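PDB 2ZZR: unsaturated glucuronyl hydrolase from Streptococcus agalactiae, which hydrolyses unsaturated hyaluronan, chondroitin and heparin disaccharides, releasing the 4,5-unsaturated uronic acid from their non-reducing end. Local coordinates for residues M147-E152 with F156-G161; H113-L118 with A143-E148. One frame throughout, in Å; residues are numbered along the deposited sequence.

Contact 1 (M147-E152 with F156-G161); sequences MERYQE and FIQAWG
Arg149 reaches across a short antiparallel beta hairpin, strands 150-151 and 156-157, and grips three carbonyls beyond its second strand, those of Gln158, Ala159 and Gly161. The pair Gln151-Phe156 is hydrogen-bonded, with Gln151 N giving a nearly straight bond of 2.7 Å to Phe156 O; Tyr150-Ile157 is the non-hydrogen-bonded pair. Past the strands, Gln158 N still donates to Arg149 O. The arginine chain leaves with CG beside its own backbone N and bends at chi3 (73°), which swings the guanidinium edge against the departing backbone. There NE donates to Gln158 O at 2.9 Å, while NH2 is shared between Ala159 O and Gly161 O, the latter lying in the guanidinium plane. All three N-H groups come from above the carbonyl planes. With both its NE side and NH2 engaged, the flat group can hardly rotate.

On the face bearing Gln151 and Phe156, Gln151 CB sits over the Phe156 ring in a CH-pi contact, 4.3 Å from the centroid and offset toward the rim. Phe222 stacks on the same ring, and Tyr169 meets it edge-to-face. Beside Arg149, the branch methyl Ile157 CG2 touches Arg149 CB at 3.9 Å. A water completes the guanidinium's hold, accepting from Arg149 NH1 at 2.9 Å and donating to Gly161 O at 2.8 Å.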
loop_
_atom_site.group_PDB
_atom_site.type_symbol
_atom_site.label_atom_id
_atom_site.label_comp_id
_atom_site.label_asym_id
_atom_site.label_seq_id
_atom_site.Cartn_x
_atom_site.Cartn_y
_atom_site.Cartn_z
ATOM N N MET A 147 -18.570 0.864 2.641
ATOM C CA MET A 147 -19.436 0.124 3.566
ATOM C C MET A 147 -20.494 -0.727 2.845
ATOM O O MET A 147 -20.922 -1.757 3.371
ATOM C CB MET A 147 -20.113 1.089 4.550
ATOM C CG MET A 147 -19.148 1.720 5.563
ATOM S SD MET A 147 -18.615 0.555 6.832
ATOM C CE MET A 147 -20.029 0.620 7.932
ATOM N N GLU A 148 -20.889 -0.296 1.646
ATOM C CA GLU A 148 -21.911 -0.995 0.842
ATOM C C GLU A 148 -21.519 -2.435 0.504
ATOM O O GLU A 148 -22.389 -3.274 0.234
ATOM C CB GLU A 148 -22.200 -0.241 -0.460
ATOM C CG GLU A 148 -22.868 1.120 -0.310
ATOM C CD GLU A 148 -22.963 1.876 -1.628
ATOM O OE1 GLU A 148 -22.657 1.290 -2.695
ATOM O OE2 GLU A 148 -23.339 3.067 -1.598
ATOM N N ARG A 149 -20.216 -2.722 0.503
ATOM C CA ARG A 149 -19.729 -4.057 0.147
ATOM C C ARG A 149 -19.521 -4.994 1.343
ATOM O O ARG A 149 -19.097 -6.136 1.174
ATOM C CB ARG A 149 -18.463 -3.968 -0.716
ATOM C CG ARG A 149 -18.655 -3.153 -1.988
ATOM C CD ARG A 149 -17.544 -3.407 -3.002
ATOM N NE ARG A 149 -17.648 -4.726 -3.635
ATOM C CZ ARG A 149 -18.491 -5.029 -4.624
ATOM N NH1 ARG A 149 -19.319 -4.112 -5.116
ATOM N NH2 ARG A 149 -18.509 -6.261 -5.122
ATOM N N TYR A 150 -19.834 -4.513 2.548
ATOM C CA TYR A 150 -19.677 -5.324 3.752
ATOM C C TYR A 150 -20.659 -6.491 3.780
ATOM O O TYR A 150 -21.852 -6.309 3.542
ATOM C CB TYR A 150 -19.856 -4.477 5.017
ATOM C CG TYR A 150 -19.721 -5.280 6.295
ATOM C CD1 TYR A 150 -20.827 -5.505 7.122
ATOM C CD2 TYR A 150 -18.495 -5.819 6.675
ATOM C CE1 TYR A 150 -20.706 -6.247 8.299
ATOM C CE2 TYR A 150 -18.364 -6.556 7.848
ATOM C CZ TYR A 150 -19.474 -6.764 8.653
ATOM O OH TYR A 150 -19.337 -7.495 9.806
ATOM N N GLN A 151 -20.136 -7.674 4.085
ATOM C CA GLN A 151 -20.935 -8.882 4.232
ATOM C C GLN A 151 -20.952 -9.363 5.683
ATOM O O GLN A 151 -19.918 -9.762 6.221
ATOM C CB GLN A 151 -20.399 -9.986 3.315
ATOM C CG GLN A 151 -20.448 -9.648 1.820
ATOM C CD GLN A 151 -21.866 -9.539 1.254
ATOM O OE1 GLN A 151 -22.054 -9.119 0.112
ATOM N NE2 GLN A 151 -22.865 -9.908 2.055
ATOM N N GLU A 152 -22.132 -9.333 6.299
ATOM C CA GLU A 152 -22.315 -9.793 7.682
ATOM C C GLU A 152 -21.953 -11.264 7.872
ATOM O O GLU A 152 -21.455 -11.657 8.929
ATOM C CB GLU A 152 -23.751 -9.549 8.148
ATOM C CG GLU A 152 -24.070 -8.091 8.447
ATOM C CD GLU A 152 -25.502 -7.879 8.920
ATOM O OE1 GLU A 152 -25.894 -6.703 9.102
ATOM O OE2 GLU A 152 -26.235 -8.882 9.107
ATOM N N PHE A 156 -16.718 -9.393 6.366
ATOM C CA PHE A 156 -15.657 -8.875 5.505
ATOM C C PHE A 156 -16.218 -7.973 4.416
ATOM O O PHE A 156 -17.413 -8.028 4.090
ATOM C CB PHE A 156 -14.870 -10.029 4.872
ATOM C CG PHE A 156 -15.673 -10.829 3.874
ATOM C CD1 PHE A 156 -16.511 -11.853 4.303
ATOM C CD2 PHE A 156 -15.592 -10.549 2.511
ATOM C CE1 PHE A 156 -17.269 -12.587 3.390
ATOM C CE2 PHE A 156 -16.343 -11.274 1.585
ATOM C CZ PHE A 156 -17.182 -12.299 2.031
ATOM N N ILE A 157 -15.346 -7.137 3.856
ATOM C CA ILE A 157 -15.697 -6.291 2.717
ATOM C C ILE A 157 -15.428 -7.098 1.454
ATOM O O ILE A 157 -14.284 -7.497 1.190
ATOM C CB ILE A 157 -14.868 -4.977 2.698
ATOM C CG1 ILE A 157 -15.152 -4.162 3.963
ATOM C CG2 ILE A 157 -15.166 -4.158 1.429
ATOM C CD1 ILE A 157 -14.127 -3.099 4.247
ATOM N N GLN A 158 -16.484 -7.351 0.687
ATOM C CA GLN A 158 -16.357 -8.151 -0.525
ATOM C C GLN A 158 -15.643 -7.388 -1.632
ATOM O O GLN A 158 -15.924 -6.207 -1.872
ATOM C CB GLN A 158 -17.725 -8.644 -1.019
ATOM C CG GLN A 158 -17.610 -9.760 -2.076
ATOM C CD GLN A 158 -18.929 -10.118 -2.738
ATOM O OE1 GLN A 158 -18.967 -10.475 -3.925
ATOM N NE2 GLN A 158 -20.012 -10.032 -1.985
ATOM N N ALA A 159 -14.722 -8.075 -2.299
ATOM C CA ALA A 159 -14.029 -7.537 -3.467
ATOM C C ALA A 159 -15.013 -7.337 -4.626
ATOM O O ALA A 159 -16.169 -7.788 -4.556
ATOM C CB ALA A 159 -12.899 -8.468 -3.873
ATOM N N TRP A 160 -14.557 -6.641 -5.672
ATOM C CA TRP A 160 -15.363 -6.394 -6.873
ATOM C C TRP A 160 -16.024 -7.660 -7.418
ATOM O O TRP A 160 -15.499 -8.772 -7.266
ATOM C CB TRP A 160 -14.524 -5.720 -7.972
ATOM C CG TRP A 160 -13.166 -6.331 -8.198
ATOM C CD1 TRP A 160 -11.979 -5.920 -7.643
ATOM C CD2 TRP A 160 -12.846 -7.445 -9.041
ATOM N NE1 TRP A 160 -10.950 -6.714 -8.087
ATOM C CE2 TRP A 160 -11.450 -7.654 -8.950
ATOM C CE3 TRP A 160 -13.601 -8.285 -9.874
ATOM C CZ2 TRP A 160 -10.795 -8.673 -9.651
ATOM C CZ3 TRP A 160 -12.948 -9.294 -10.576
ATOM C CH2 TRP A 160 -11.559 -9.482 -10.458
ATOM N N GLY A 161 -17.178 -7.465 -8.049
ATOM C CA GLY A 161 -18.000 -8.564 -8.545
ATOM C C GLY A 161 -19.425 -8.429 -8.053
ATOM O O GLY A 161 -19.828 -7.378 -7.547
HETATM O O HOH W 1 -21.117 -4.936 -7.283
#

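Contact 2 (H113-L118 with A143-E148); sequences HDLGFL and ADKLME
His113 lies against Leu146 where the loop before helix 115-130 meets the C-terminal part of helix 133-147, consecutive helices of the alpha-helical barrel of this family 88 glycoside hydrolase. The contact is apolar, with no hydrogen bond from one segment to the other. At His113 the backbone does most of the touching: Leu146 CD1 approaches His113 O to 3.5 Å and also lies 4.1 Å from His113 CB. A chi1 of 65° places CG between the backbone N and the carbonyl carbon and leads the imidazole away from the helix, toward the catalytic centre, where NE2 is hydrogen-bonded to OD2 of Asp174, the probable proton donor.

Asp114, the probable nucleophile, comes next at the N-cap position, though its side chain makes no capping bond. It points away from helix 133-147, and its CG sits over one face of the His113 ring, 4.1 Å above the plane.

Leu115, in the first turn of the helix, turns back toward the partner. Its CB meets Leu146 CB at 4.0 Å, and the two leucines pass side by side, running opposite ways; Leu181 and Leu182 of helix 180-189 pack on Leu115 and Leu146 respectively. Leu115 CD1 lies 4.0 Å from Lys145 CG, the two chains crossing at about a right angle. From there the lysine, bent at chi2 and chi4, carries its amine away from Leu115 to the carbonyl of Leu110 and the carboxylate of Asp111, in the approach to His113. Its apolar root thus packs on leucine while the charged end bonds beyond the contact. The same amine forms a salt bridge within its own segment, NZ meeting Glu148 OE1 at 3.2 Å from above the carboxylate plane.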
loop_
_atom_site.group_PDB
_atom_site.type_symbol
_atom_site.label_atom_id
_atom_site.label_comp_id
_atom_site.label_asym_id
_atom_site.label_seq_id
_atom_site.Cartn_x
_atom_site.Cartn_y
_atom_site.Cartn_z
ATOM N N HIS A 113 -13.645 -2.446 -3.760
ATOM C CA HIS A 113 -13.239 -2.186 -2.383
ATOM C C HIS A 113 -12.052 -1.223 -2.291
ATOM O O HIS A 113 -11.513 -1.005 -1.201
ATOM C CB HIS A 113 -12.865 -3.508 -1.709
ATOM C CG HIS A 113 -11.669 -4.165 -2.321
ATOM N ND1 HIS A 113 -11.726 -4.850 -3.517
ATOM C CD2 HIS A 113 -10.373 -4.201 -1.928
ATOM C CE1 HIS A 113 -10.522 -5.306 -3.817
ATOM N NE2 HIS A 113 -9.684 -4.928 -2.867
ATOM N N ASP A 114 -11.639 -0.659 -3.428
ATOM C CA ASP A 114 -10.444 0.198 -3.471
ATOM C C ASP A 114 -10.719 1.685 -3.210
ATOM O O ASP A 114 -9.961 2.556 -3.657
ATOM C CB ASP A 114 -9.672 -0.015 -4.783
ATOM C CG ASP A 114 -9.032 -1.388 -4.865
ATOM O OD1 ASP A 114 -8.453 -1.850 -3.860
ATOM O OD2 ASP A 114 -9.102 -2.008 -5.947
ATOM N N LEU A 115 -11.786 1.958 -2.460
ATOM C CA LEU A 115 -12.167 3.331 -2.089
ATOM C C LEU A 115 -11.081 4.031 -1.265
ATOM O O LEU A 115 -10.875 5.242 -1.395
ATOM C CB LEU A 115 -13.504 3.340 -1.332
ATOM C CG LEU A 115 -14.822 3.371 -2.125
ATOM C CD1 LEU A 115 -14.968 4.669 -2.913
ATOM C CD2 LEU A 115 -14.960 2.173 -3.050
ATOM N N GLY A 116 -10.386 3.259 -0.432
ATOM C CA GLY A 116 -9.298 3.781 0.390
ATOM C C GLY A 116 -8.086 4.181 -0.428
ATOM O O GLY A 116 -7.564 5.283 -0.267
ATOM N N PHE A 117 -7.632 3.300 -1.317
ATOM C CA PHE A 117 -6.539 3.648 -2.233
ATOM C C PHE A 117 -6.851 4.931 -3.004
ATOM O O PHE A 117 -5.962 5.752 -3.243
ATOM C CB PHE A 117 -6.279 2.531 -3.249
ATOM C CG PHE A 117 -5.517 1.346 -2.700
ATOM C CD1 PHE A 117 -5.834 0.059 -3.122
ATOM C CD2 PHE A 117 -4.467 1.513 -1.801
ATOM C CE1 PHE A 117 -5.129 -1.046 -2.640
ATOM C CE2 PHE A 117 -3.754 0.412 -1.317
ATOM C CZ PHE A 117 -4.085 -0.865 -1.742
ATOM N N LEU A 118 -8.111 5.085 -3.401
ATOM C CA LEU A 118 -8.529 6.234 -4.194
ATOM C C LEU A 118 -8.647 7.512 -3.375
ATOM O O LEU A 118 -8.131 8.558 -3.780
ATOM C CB LEU A 118 -9.854 5.938 -4.907
ATOM C CG LEU A 118 -9.729 5.051 -6.150
ATOM C CD1 LEU A 118 -11.096 4.596 -6.623
ATOM C CD2 LEU A 118 -8.967 5.754 -7.281
ATOM N N ALA A 143 -16.252 6.503 2.233
ATOM C CA ALA A 143 -16.371 5.526 3.310
ATOM C C ALA A 143 -17.728 4.819 3.239
ATOM O O ALA A 143 -17.795 3.595 3.319
ATOM C CB ALA A 143 -16.172 6.189 4.670
ATOM N N ASP A 144 -18.799 5.592 3.061
ATOM C CA ASP A 144 -20.141 5.020 2.915
ATOM C C ASP A 144 -20.229 4.104 1.693
ATOM O O ASP A 144 -20.862 3.043 1.745
ATOM C CB ASP A 144 -21.196 6.125 2.831
ATOM C CG ASP A 144 -21.372 6.862 4.143
ATOM O OD1 ASP A 144 -21.055 6.278 5.200
ATOM O OD2 ASP A 144 -21.822 8.031 4.112
ATOM N N LYS A 145 -19.578 4.508 0.605
ATOM C CA LYS A 145 -19.520 3.682 -0.602
ATOM C C LYS A 145 -18.837 2.343 -0.310
ATOM O O LYS A 145 -19.324 1.284 -0.718
ATOM C CB LYS A 145 -18.812 4.424 -1.741
ATOM C CG LYS A 145 -18.836 3.707 -3.089
ATOM C CD LYS A 145 -20.239 3.679 -3.692
ATOM C CE LYS A 145 -20.262 2.911 -5.013
ATOM N NZ LYS A 145 -20.210 1.443 -4.786
ATOM N N LEU A 146 -17.725 2.394 0.421
ATOM C CA LEU A 146 -17.003 1.183 0.801
ATOM C C LEU A 146 -17.842 0.264 1.701
ATOM O O LEU A 146 -17.831 -0.958 1.535
ATOM C CB LEU A 146 -15.674 1.539 1.478
ATOM C CG LEU A 146 -14.753 0.366 1.833
ATOM C CD1 LEU A 146 -14.408 -0.468 0.598
ATOM C CD2 LEU A 146 -13.502 0.866 2.538
ATOM N N MET A 147 -18.570 0.864 2.641
ATOM C CA MET A 147 -19.436 0.124 3.566
ATOM C C MET A 147 -20.494 -0.727 2.845
ATOM O O MET A 147 -20.922 -1.757 3.371
ATOM C CB MET A 147 -20.113 1.089 4.550
ATOM C CG MET A 147 -19.148 1.720 5.563
ATOM S SD MET A 147 -18.615 0.555 6.832
ATOM C CE MET A 147 -20.029 0.620 7.932
ATOM N N GLU A 148 -20.889 -0.296 1.646
ATOM C CA GLU A 148 -21.911 -0.995 0.842
ATOM C C GLU A 148 -21.519 -2.435 0.504
ATOM O O GLU A 148 -22.389 -3.274 0.234
ATOM C CB GLU A 148 -22.200 -0.241 -0.460
ATOM C CG GLU A 148 -22.868 1.120 -0.310
ATOM C CD GLU A 148 -22.963 1.876 -1.628
ATOM O OE1 GLU A 148 -22.657 1.290 -2.695
ATOM O OE2 GLU A 148 -23.339 3.067 -1.598
#

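How the contacts relate
Contacts 1 and 2 lie on the same side of the chain's centre, their own centres 10 Å apart, and share Met147 and Glu148, where helix 133-147 turns into the hairpin. They also touch through space: Ile157 CG2 of contact 1 lies 3.9 Å from both Leu146 CD1 and His113 CB of contact 2. Farther along, Ala159 CA packs 3.5 Å from His113 ND1. This brings the chain after the hairpin up to the active site, with the side chain of Trp160 about 5 Å from that of Asp114 and Ala159's about 7 Å from that of Asp174, between nearest atoms. Contact 2 holds the probable nucleophile itself, whereas contact 1 is centred farther out, about 19 Å from the chain centre against about 15 Å.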